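PDB 4HXF: putative uncharacterized protein PH0594 from Pyrococcus horikoshii, which cleaves peptides as a self-compartmentalizing hexameric serine protease of the acylaminoacyl peptidase type, with a beta-propeller and an alpha/beta-hydrolase domain. Local coordinates for residues A[426-438]-A[511-525]. Residues are numbered along the deposited sequence; the frame is centred on the assembly and turned at random.
Sequences ALRVLERTGLEDF and VIGDNPLENENYRKL
With OG1 of Thr433 set between its backbone N and carbonyl carbon (chi1 57°), the hydroxyl has CD1 of Leu525 and CD1 of Ile512 as neighbours, each 3.7 Å from OG1, and CG2 is left to meet Val511 CG1 at 3.6 Å. Leu525 turns its CG beside its own backbone N (chi1 -54°), which lays both methyls against the Thr433 carbonyl oxygen and carries CD2 to 3.7 Å from Leu435 CD2, the two leucines crossing at about a right angle. Leu430 CD2 rests on Val511 CG2. Shortening Leu525 to an alanine is likely to open a gap beside the Thr433 carbonyl and take from Leu435 CD2 its apolar neighbour across the contact. One direct hydrogen bond joins the backbones: Glu431 N reaches Val511 O at 2.8 Å from above the carbonyl plane. The same oxygen accepts from a water that Thr433 N also binds. A second water donates to Glu431 OE2 (2.7 Å) and Ile512 O and accepts from the side-chain ND2 groups of Asn519 and Asn521. Tyr467 and Trp494, both lining the inhibitor pocket, also touch Thr433. The contact thus joins two hydrolase-domain loops beside the occupied active site, one water satisfying buried backbone groups, the other linking polar groups near exposed Glu431.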
ATOM      1  N   ALA A 426     -15.330  15.976  54.718  1.00 12.72           N
ATOM      2  CA  ALA A 426     -15.692  15.308  53.452  1.00 13.47           C
ATOM      3  C   ALA A 426     -17.086  14.749  53.391  1.00 13.84           C
ATOM      4  O   ALA A 426     -17.800  14.884  52.404  1.00 14.29           O
ATOM      5  CB  ALA A 426     -14.684  14.207  53.148  1.00 11.92           C
ATOM      6  N   LEU A 427     -17.530  14.165  54.478  1.00 15.23           N
ATOM      7  CA  LEU A 427     -18.827  13.489  54.515  1.00 14.03           C
ATOM      8  C   LEU A 427     -20.009  14.432  54.616  1.00 15.69           C
ATOM      9  O   LEU A 427     -21.147  14.041  54.356  1.00 14.69           O
ATOM     10  CB  LEU A 427     -18.859  12.481  55.643  1.00 14.35           C
ATOM     11  CG  LEU A 427     -17.808  11.345  55.493  1.00 14.75           C
ATOM     12  CD1 LEU A 427     -17.916  10.355  56.643  1.00 16.43           C
ATOM     13  CD2 LEU A 427     -17.902  10.570  54.129  1.00 16.86           C
ATOM     14  N   ARG A 428     -19.723  15.674  54.936  1.00 16.62           N
ATOM     15  CA  ARG A 428     -20.830  16.656  55.043  1.00 17.01           C
ATOM     16  C   ARG A 428     -21.667  16.803  53.761  1.00 15.86           C
ATOM     17  O   ARG A 428     -22.807  17.269  53.890  1.00 15.13           O
ATOM     18  CB  ARG A 428     -20.274  18.089  55.377  1.00 18.47           C
ATOM     19  CG  ARG A 428     -19.964  18.210  56.825  1.00 21.38           C
ATOM     20  CD  ARG A 428     -19.292  19.482  57.143  1.00 23.80           C
ATOM     21  NE  ARG A 428     -18.964  19.774  58.563  1.00 27.54           N
ATOM     22  CZ  ARG A 428     -19.736  20.480  59.385  1.00 23.68           C
ATOM     23  NH1 ARG A 428     -20.956  20.896  59.065  1.00 24.68           N
ATOM     24  NH2 ARG A 428     -19.303  20.757  60.556  1.00 30.32           N
ATOM     25  N   VAL A 429     -21.077  16.563  52.597  1.00 14.09           N
ATOM     26  CA  VAL A 429     -21.714  16.793  51.303  1.00 13.82           C
ATOM     27  C   VAL A 429     -22.749  15.715  51.009  1.00 14.22           C
ATOM     28  O   VAL A 429     -23.610  15.919  50.167  1.00 16.24           O
ATOM     29  CB  VAL A 429     -20.692  16.975  50.127  1.00 14.37           C
ATOM     30  CG1 VAL A 429     -20.014  15.607  49.817  1.00 14.28           C
ATOM     31  CG2 VAL A 429     -21.403  17.578  48.890  1.00 16.03           C
ATOM     32  N   LEU A 430     -22.622  14.532  51.675  1.00 16.16           N
ATOM     33  CA  LEU A 430     -23.474  13.366  51.245  1.00 14.72           C
ATOM     34  C   LEU A 430     -24.979  13.739  51.538  1.00 13.93           C
ATOM     35  O   LEU A 430     -25.344  14.270  52.600  1.00 14.55           O
ATOM     36  CB  LEU A 430     -23.101  12.103  52.023  1.00 15.34           C
ATOM     37  CG  LEU A 430     -21.622  11.603  51.866  1.00 15.32           C
ATOM     38  CD1 LEU A 430     -21.525  10.243  52.538  1.00 18.19           C
ATOM     39  CD2 LEU A 430     -21.145  11.584  50.428  1.00 15.62           C
ATOM     40  N   GLU A 431     -25.779  13.540  50.491  1.00 14.11           N
ATOM     41  CA  GLU A 431     -27.192  13.875  50.440  1.00 13.88           C
ATOM     42  C   GLU A 431     -27.441  15.375  50.461  1.00 14.48           C
ATOM     43  O   GLU A 431     -28.576  15.796  50.609  1.00 15.95           O
ATOM     44  CB  GLU A 431     -28.067  13.162  51.547  1.00 15.80           C
ATOM     45  CG  GLU A 431     -27.897  11.644  51.524  1.00 15.54           C
ATOM     46  CD  GLU A 431     -28.878  10.988  52.487  1.00 20.83           C
ATOM     47  OE1 GLU A 431     -28.391  10.554  53.544  1.00 20.01           O
ATOM     48  OE2 GLU A 431     -30.119  11.015  52.274  1.00 20.50           O
ATOM     49  N   ARG A 432     -26.393  16.185  50.305  1.00 13.12           N
ATOM     50  CA  ARG A 432     -26.493  17.655  50.398  1.00 14.20           C
ATOM     51  C   ARG A 432     -25.827  18.382  49.259  1.00 13.92           C
ATOM     52  O   ARG A 432     -25.456  19.553  49.370  1.00 13.98           O
ATOM     53  CB  ARG A 432     -25.903  18.173  51.753  1.00 14.97           C
ATOM     54  CG  ARG A 432     -26.397  17.490  52.982  1.00 20.02           C
ATOM     55  CD  ARG A 432     -27.749  17.885  53.273  1.00 23.91           C
ATOM     56  NE  ARG A 432     -27.861  19.275  53.837  1.00 23.52           N
ATOM     57  CZ  ARG A 432     -29.091  19.756  54.065  1.00 26.99           C
ATOM     58  NH1 ARG A 432     -30.175  18.972  53.800  1.00 27.82           N
ATOM     59  NH2 ARG A 432     -29.285  21.011  54.395  1.00 22.02           N
ATOM     60  N   THR A 433     -25.653  17.696  48.161  1.00 13.51           N
ATOM     61  CA  THR A 433     -25.041  18.374  46.963  1.00 13.59           C
ATOM     62  C   THR A 433     -25.840  19.616  46.495  1.00 15.10           C
ATOM     63  O   THR A 433     -27.035  19.530  46.368  1.00 13.27           O
ATOM     64  CB  THR A 433     -24.994  17.428  45.787  1.00 13.75           C
ATOM     65  OG1 THR A 433     -26.292  16.914  45.436  1.00 14.66           O
ATOM     66  CG2 THR A 433     -24.015  16.239  46.019  1.00 12.89           C
ATOM     67  N   GLY A 434     -25.157  20.729  46.359  1.00 15.40           N
ATOM     68  CA  GLY A 434     -25.834  21.984  45.910  1.00 13.77           C
ATOM     69  C   GLY A 434     -26.371  22.800  47.064  1.00 16.19           C
ATOM     70  O   GLY A 434     -26.870  23.903  46.895  1.00 16.00           O
ATOM     71  N   LEU A 435     -26.252  22.286  48.304  1.00 14.74           N
ATOM     72  CA  LEU A 435     -26.812  22.966  49.463  1.00 15.58           C
ATOM     73  C   LEU A 435     -25.704  23.724  50.174  1.00 16.11           C
ATOM     74  O   LEU A 435     -25.287  24.755  49.678  1.00 16.36           O
ATOM     75  CB  LEU A 435     -27.598  21.968  50.375  1.00 15.07           C
ATOM     76  CG  LEU A 435     -28.726  21.178  49.678  1.00 15.36           C
ATOM     77  CD1 LEU A 435     -29.463  20.262  50.640  1.00 15.87           C
ATOM     78  CD2 LEU A 435     -29.686  22.189  48.968  1.00 16.10           C
ATOM     79  N   GLU A 436     -25.196  23.227  51.284  1.00 16.30           N
ATOM     80  CA  GLU A 436     -24.134  23.997  52.002  1.00 16.38           C
ATOM     81  C   GLU A 436     -22.868  24.177  51.155  1.00 15.37           C
ATOM     82  O   GLU A 436     -22.197  25.212  51.240  1.00 15.74           O
ATOM     83  CB  GLU A 436     -23.793  23.347  53.332  1.00 17.27           C
ATOM     84  CG  GLU A 436     -24.847  23.394  54.411  1.00 18.32           C
ATOM     85  CD  GLU A 436     -25.965  22.378  54.185  1.00 19.84           C
ATOM     86  OE1 GLU A 436     -25.835  21.292  53.549  1.00 18.81           O
ATOM     87  OE2 GLU A 436     -27.064  22.660  54.666  1.00 23.95           O
ATOM     88  N   ASP A 437     -22.469  23.193  50.336  1.00 15.54           N
ATOM     89  CA  ASP A 437     -21.269  23.357  49.528  1.00 15.01           C
ATOM     90  C   ASP A 437     -21.340  24.527  48.567  1.00 14.80           C
ATOM     91  O   ASP A 437     -20.382  25.275  48.377  1.00 14.06           O
ATOM     92  CB  ASP A 437     -20.747  22.069  48.883  1.00 14.47           C
ATOM     93  CG  ASP A 437     -21.682  21.441  47.790  1.00 14.57           C
ATOM     94  OD1 ASP A 437     -22.858  21.820  47.688  1.00 15.43           O
ATOM     95  OD2 ASP A 437     -21.199  20.521  47.096  1.00 13.90           O
ATOM     96  N   PHE A 438     -22.496  24.717  47.927  1.00 14.99           N
ATOM     97  CA  PHE A 438     -22.711  25.856  47.099  1.00 14.90           C
ATOM     98  C   PHE A 438     -22.680  27.155  47.864  1.00 14.71           C
ATOM     99  O   PHE A 438     -22.089  28.110  47.432  1.00 16.71           O
ATOM    100  CB  PHE A 438     -24.044  25.721  46.372  1.00 15.17           C
ATOM    101  CG  PHE A 438     -24.380  26.911  45.452  1.00 15.45           C
ATOM    102  CD1 PHE A 438     -23.469  27.326  44.487  1.00 17.52           C
ATOM    103  CD2 PHE A 438     -25.577  27.547  45.552  1.00 19.41           C
ATOM    104  CE1 PHE A 438     -23.771  28.425  43.634  1.00 20.25           C
ATOM    105  CE2 PHE A 438     -25.892  28.610  44.740  1.00 17.60           C
ATOM    106  CZ  PHE A 438     -24.998  29.042  43.796  1.00 17.45           C
ATOM    107  N   VAL A 511     -23.805   9.484  47.495  1.00 14.15           N
ATOM    108  CA  VAL A 511     -23.654  10.941  47.419  1.00 15.14           C
ATOM    109  C   VAL A 511     -25.003  11.711  47.335  1.00 13.27           C
ATOM    110  O   VAL A 511     -25.150  12.833  47.851  1.00 14.74           O
ATOM    111  CB  VAL A 511     -22.658  11.379  46.300  1.00 18.56           C
ATOM    112  CG1 VAL A 511     -22.561  12.913  46.260  1.00 20.59           C
ATOM    113  CG2 VAL A 511     -21.330  10.725  46.599  1.00 20.49           C
ATOM    114  N   ILE A 512     -25.999  11.105  46.684  1.00 15.00           N
ATOM    115  CA  ILE A 512     -27.327  11.657  46.506  1.00 13.48           C
ATOM    116  C   ILE A 512     -28.351  11.018  47.484  1.00 13.63           C
ATOM    117  O   ILE A 512     -29.112  11.757  48.168  1.00 15.49           O
ATOM    118  CB  ILE A 512     -27.836  11.564  45.043  1.00 12.56           C
ATOM    119  CG1 ILE A 512     -26.667  11.984  44.127  1.00 13.18           C
ATOM    120  CG2 ILE A 512     -29.101  12.398  44.827  1.00 12.25           C
ATOM    121  CD1 ILE A 512     -26.127  13.366  44.379  1.00 13.11           C
ATOM    122  N   GLY A 513     -28.395   9.703  47.548  1.00 13.59           N
ATOM    123  CA  GLY A 513     -29.260   9.014  48.492  1.00 13.71           C
ATOM    124  C   GLY A 513     -29.723   7.650  48.042  1.00 13.38           C
ATOM    125  O   GLY A 513     -29.668   7.262  46.880  1.00 15.12           O
ATOM    126  N   ASP A 514     -30.216   6.922  49.037  1.00 15.02           N
ATOM    127  CA  ASP A 514     -30.823   5.576  48.789  1.00 16.05           C
ATOM    128  C   ASP A 514     -32.187   5.678  48.082  1.00 17.16           C
ATOM    129  O   ASP A 514     -32.807   6.699  47.964  1.00 17.14           O
ATOM    130  CB  ASP A 514     -31.053   4.891  50.207  1.00 23.82           C
ATOM    131  CG  ASP A 514     -29.780   4.241  50.722  1.00 40.75           C
ATOM    132  OD1 ASP A 514     -28.834   4.047  49.884  1.00 45.24           O
ATOM    133  OD2 ASP A 514     -29.675   3.944  51.946  1.00 44.08           O
ATOM    134  N   ASN A 515     -32.630   4.504  47.663  1.00 18.16           N
ATOM    135  CA  ASN A 515     -33.908   4.336  46.981  1.00 19.78           C
ATOM    136  C   ASN A 515     -34.057   5.322  45.841  1.00 17.51           C
ATOM    137  O   ASN A 515     -35.067   6.064  45.791  1.00 18.44           O
ATOM    138  CB  ASN A 515     -35.075   4.451  47.927  1.00 22.38           C
ATOM    139  CG  ASN A 515     -35.002   3.445  49.034  1.00 31.03           C
ATOM    140  OD1 ASN A 515     -34.974   2.238  48.783  1.00 39.51           O
ATOM    141  ND2 ASN A 515     -34.973   3.939  50.271  1.00 35.39           N
ATOM    142  N   PRO A 516     -33.088   5.374  44.907  1.00 16.64           N
ATOM    143  CA  PRO A 516     -33.172   6.423  43.906  1.00 16.57           C
ATOM    144  C   PRO A 516     -34.428   6.550  43.066  1.00 18.20           C
ATOM    145  O   PRO A 516     -34.770   7.665  42.683  1.00 21.23           O
ATOM    146  CB  PRO A 516     -32.010   6.117  42.923  1.00 20.08           C
ATOM    147  CG  PRO A 516     -31.211   5.147  43.644  1.00 20.53           C
ATOM    148  CD  PRO A 516     -32.055   4.374  44.557  1.00 20.02           C
ATOM    149  N   LEU A 517     -35.140   5.465  42.826  1.00 17.57           N
ATOM    150  CA  LEU A 517     -36.320   5.579  41.970  1.00 19.06           C
ATOM    151  C   LEU A 517     -37.459   6.270  42.768  1.00 23.13           C
ATOM    152  O   LEU A 517     -38.475   6.628  42.210  1.00 21.96           O
ATOM    153  CB  LEU A 517     -36.768   4.186  41.590  1.00 19.37           C
ATOM    154  CG  LEU A 517     -35.769   3.352  40.713  1.00 21.86           C
ATOM    155  CD1 LEU A 517     -36.197   1.925  40.444  1.00 20.39           C
ATOM    156  CD2 LEU A 517     -35.635   4.167  39.463  1.00 20.68           C
ATOM    157  N   GLU A 518     -37.368   6.329  44.092  1.00 17.46           N
ATOM    158  CA  GLU A 518     -38.407   7.044  44.866  1.00 21.07           C
ATOM    159  C   GLU A 518     -37.913   8.277  45.633  1.00 23.01           C
ATOM    160  O   GLU A 518     -38.740   9.014  46.216  1.00 28.82           O
ATOM    161  CB  GLU A 518     -39.015   6.036  45.850  1.00 25.50           C
ATOM    162  CG  GLU A 518     -39.798   4.926  45.132  1.00 38.18           C
ATOM    163  CD  GLU A 518     -40.970   5.452  44.217  1.00 49.57           C
ATOM    164  OE1 GLU A 518     -41.825   6.278  44.682  1.00 52.94           O
ATOM    165  OE2 GLU A 518     -41.055   5.077  42.989  1.00 55.94           O
ATOM    166  N   ASN A 519     -36.602   8.502  45.692  1.00 18.70           N
ATOM    167  CA  ASN A 519     -36.029   9.592  46.484  1.00 16.07           C
ATOM    168  C   ASN A 519     -36.121  10.959  45.780  1.00 16.88           C
ATOM    169  O   ASN A 519     -35.507  11.178  44.708  1.00 15.50           O
ATOM    170  CB  ASN A 519     -34.611   9.179  46.803  1.00 16.62           C
ATOM    171  CG  ASN A 519     -33.890  10.125  47.702  1.00 20.65           C
ATOM    172  OD1 ASN A 519     -34.271  11.280  47.830  1.00 19.05           O
ATOM    173  ND2 ASN A 519     -32.925   9.574  48.468  1.00 16.68           N
ATOM    174  N   GLU A 520     -36.919  11.866  46.376  1.00 16.72           N
ATOM    175  CA  GLU A 520     -37.130  13.200  45.791  0.50 16.61           C
ATOM    176  C   GLU A 520     -35.846  14.017  45.654  1.00 16.15           C
ATOM    177  O   GLU A 520     -35.792  14.947  44.847  1.00 17.30           O
ATOM    178  CB  GLU A 520     -38.205  13.973  46.565  0.50 16.63           C
ATOM    179  CG  GLU A 520     -39.532  13.230  46.585  0.50 17.18           C
ATOM    180  N   ASN A 521     -34.799  13.654  46.373  1.00 17.60           N
ATOM    181  CA  ASN A 521     -33.583  14.450  46.240  1.00 18.73           C
ATOM    182  C   ASN A 521     -32.954  14.351  44.829  1.00 15.21           C
ATOM    183  O   ASN A 521     -32.216  15.211  44.407  1.00 15.44           O
ATOM    184  CB  ASN A 521     -32.497  14.090  47.274  1.00 22.53           C
ATOM    185  CG  ASN A 521     -32.747  14.825  48.595  1.00 31.43           C
ATOM    186  OD1 ASN A 521     -33.292  15.899  48.602  1.00 30.39           O
ATOM    187  ND2 ASN A 521     -32.532  14.118  49.740  1.00 35.22           N
ATOM    188  N   TYR A 522     -33.269  13.284  44.095  1.00 15.41           N
ATOM    189  CA  TYR A 522     -32.748  13.110  42.773  1.00 15.45           C
ATOM    190  C   TYR A 522     -33.267  14.149  41.776  1.00 15.72           C
ATOM    191  O   TYR A 522     -32.623  14.406  40.760  1.00 20.16           O
ATOM    192  CB  TYR A 522     -33.047  11.682  42.254  1.00 13.98           C
ATOM    193  CG  TYR A 522     -32.006  10.726  42.818  1.00 14.59           C
ATOM    194  CD1 TYR A 522     -32.105  10.221  44.143  1.00 13.26           C
ATOM    195  CD2 TYR A 522     -30.948  10.311  42.092  1.00 13.52           C
ATOM    196  CE1 TYR A 522     -31.174   9.344  44.624  1.00 15.68           C
ATOM    197  CE2 TYR A 522     -29.968   9.455  42.610  1.00 14.20           C
ATOM    198  CZ  TYR A 522     -30.114   8.955  43.888  1.00 14.56           C
ATOM    199  OH  TYR A 522     -29.111   8.153  44.398  1.00 13.82           O
ATOM    200  N   ARG A 523     -34.451  14.700  42.071  1.00 15.50           N
ATOM    201  CA  ARG A 523     -34.959  15.836  41.300  1.00 17.65           C
ATOM    202  C   ARG A 523     -34.630  17.153  41.982  1.00 17.23           C
ATOM    203  O   ARG A 523     -34.186  18.103  41.315  1.00 16.14           O
ATOM    204  CB  ARG A 523     -36.496  15.727  41.200  1.00 20.83           C
ATOM    205  CG  ARG A 523     -36.957  14.680  40.150  1.00 32.37           C
ATOM    206  CD  ARG A 523     -38.468  14.422  40.375  1.00 45.56           C
ATOM    207  NE  ARG A 523     -39.178  15.710  40.190  1.00 48.28           N
ATOM    208  CZ  ARG A 523     -39.793  16.084  39.048  1.00 53.86           C
ATOM    209  NH1 ARG A 523     -39.914  15.230  37.976  1.00 54.24           N
ATOM    210  NH2 ARG A 523     -40.344  17.306  39.001  1.00 40.29           N
ATOM    211  N   LYS A 524     -34.793  17.232  43.305  1.00 16.86           N
ATOM    212  CA  LYS A 524     -34.587  18.449  44.029  1.00 17.49           C
ATOM    213  C   LYS A 524     -33.169  19.043  43.889  1.00 14.79           C
ATOM    214  O   LYS A 524     -33.027  20.280  43.886  1.00 14.75           O
ATOM    215  CB  LYS A 524     -34.880  18.310  45.566  1.00 21.73           C
ATOM    216  CG  LYS A 524     -34.539  19.513  46.409  1.00 32.06           C
ATOM    217  CD  LYS A 524     -34.718  19.331  47.956  1.00 43.78           C
ATOM    218  CE  LYS A 524     -33.954  20.437  48.749  1.00 45.22           C
ATOM    219  NZ  LYS A 524     -33.842  20.188  50.240  1.00 43.28           N
ATOM    220  N   LEU A 525     -32.166  18.193  43.841  1.00 14.90           N
ATOM    221  CA  LEU A 525     -30.827  18.672  43.730  1.00 13.20           C
ATOM    222  C   LEU A 525     -30.223  18.599  42.305  1.00 13.14           C
ATOM    223  O   LEU A 525     -29.002  18.659  42.125  1.00 13.76           O
ATOM    224  CB  LEU A 525     -29.923  17.922  44.686  1.00 14.75           C
ATOM    225  CG  LEU A 525     -30.478  17.992  46.106  1.00 15.38           C
ATOM    226  CD1 LEU A 525     -29.594  17.033  46.990  1.00 16.65           C
ATOM    227  CD2 LEU A 525     -30.577  19.440  46.632  1.00 15.35           C
TER
HETATM  228  O   HOH W   1     -31.256  11.606  49.893  1.00 19.82           O
HETATM  229  O   HOH W   2     -26.880  15.079  47.412  1.00 15.63           O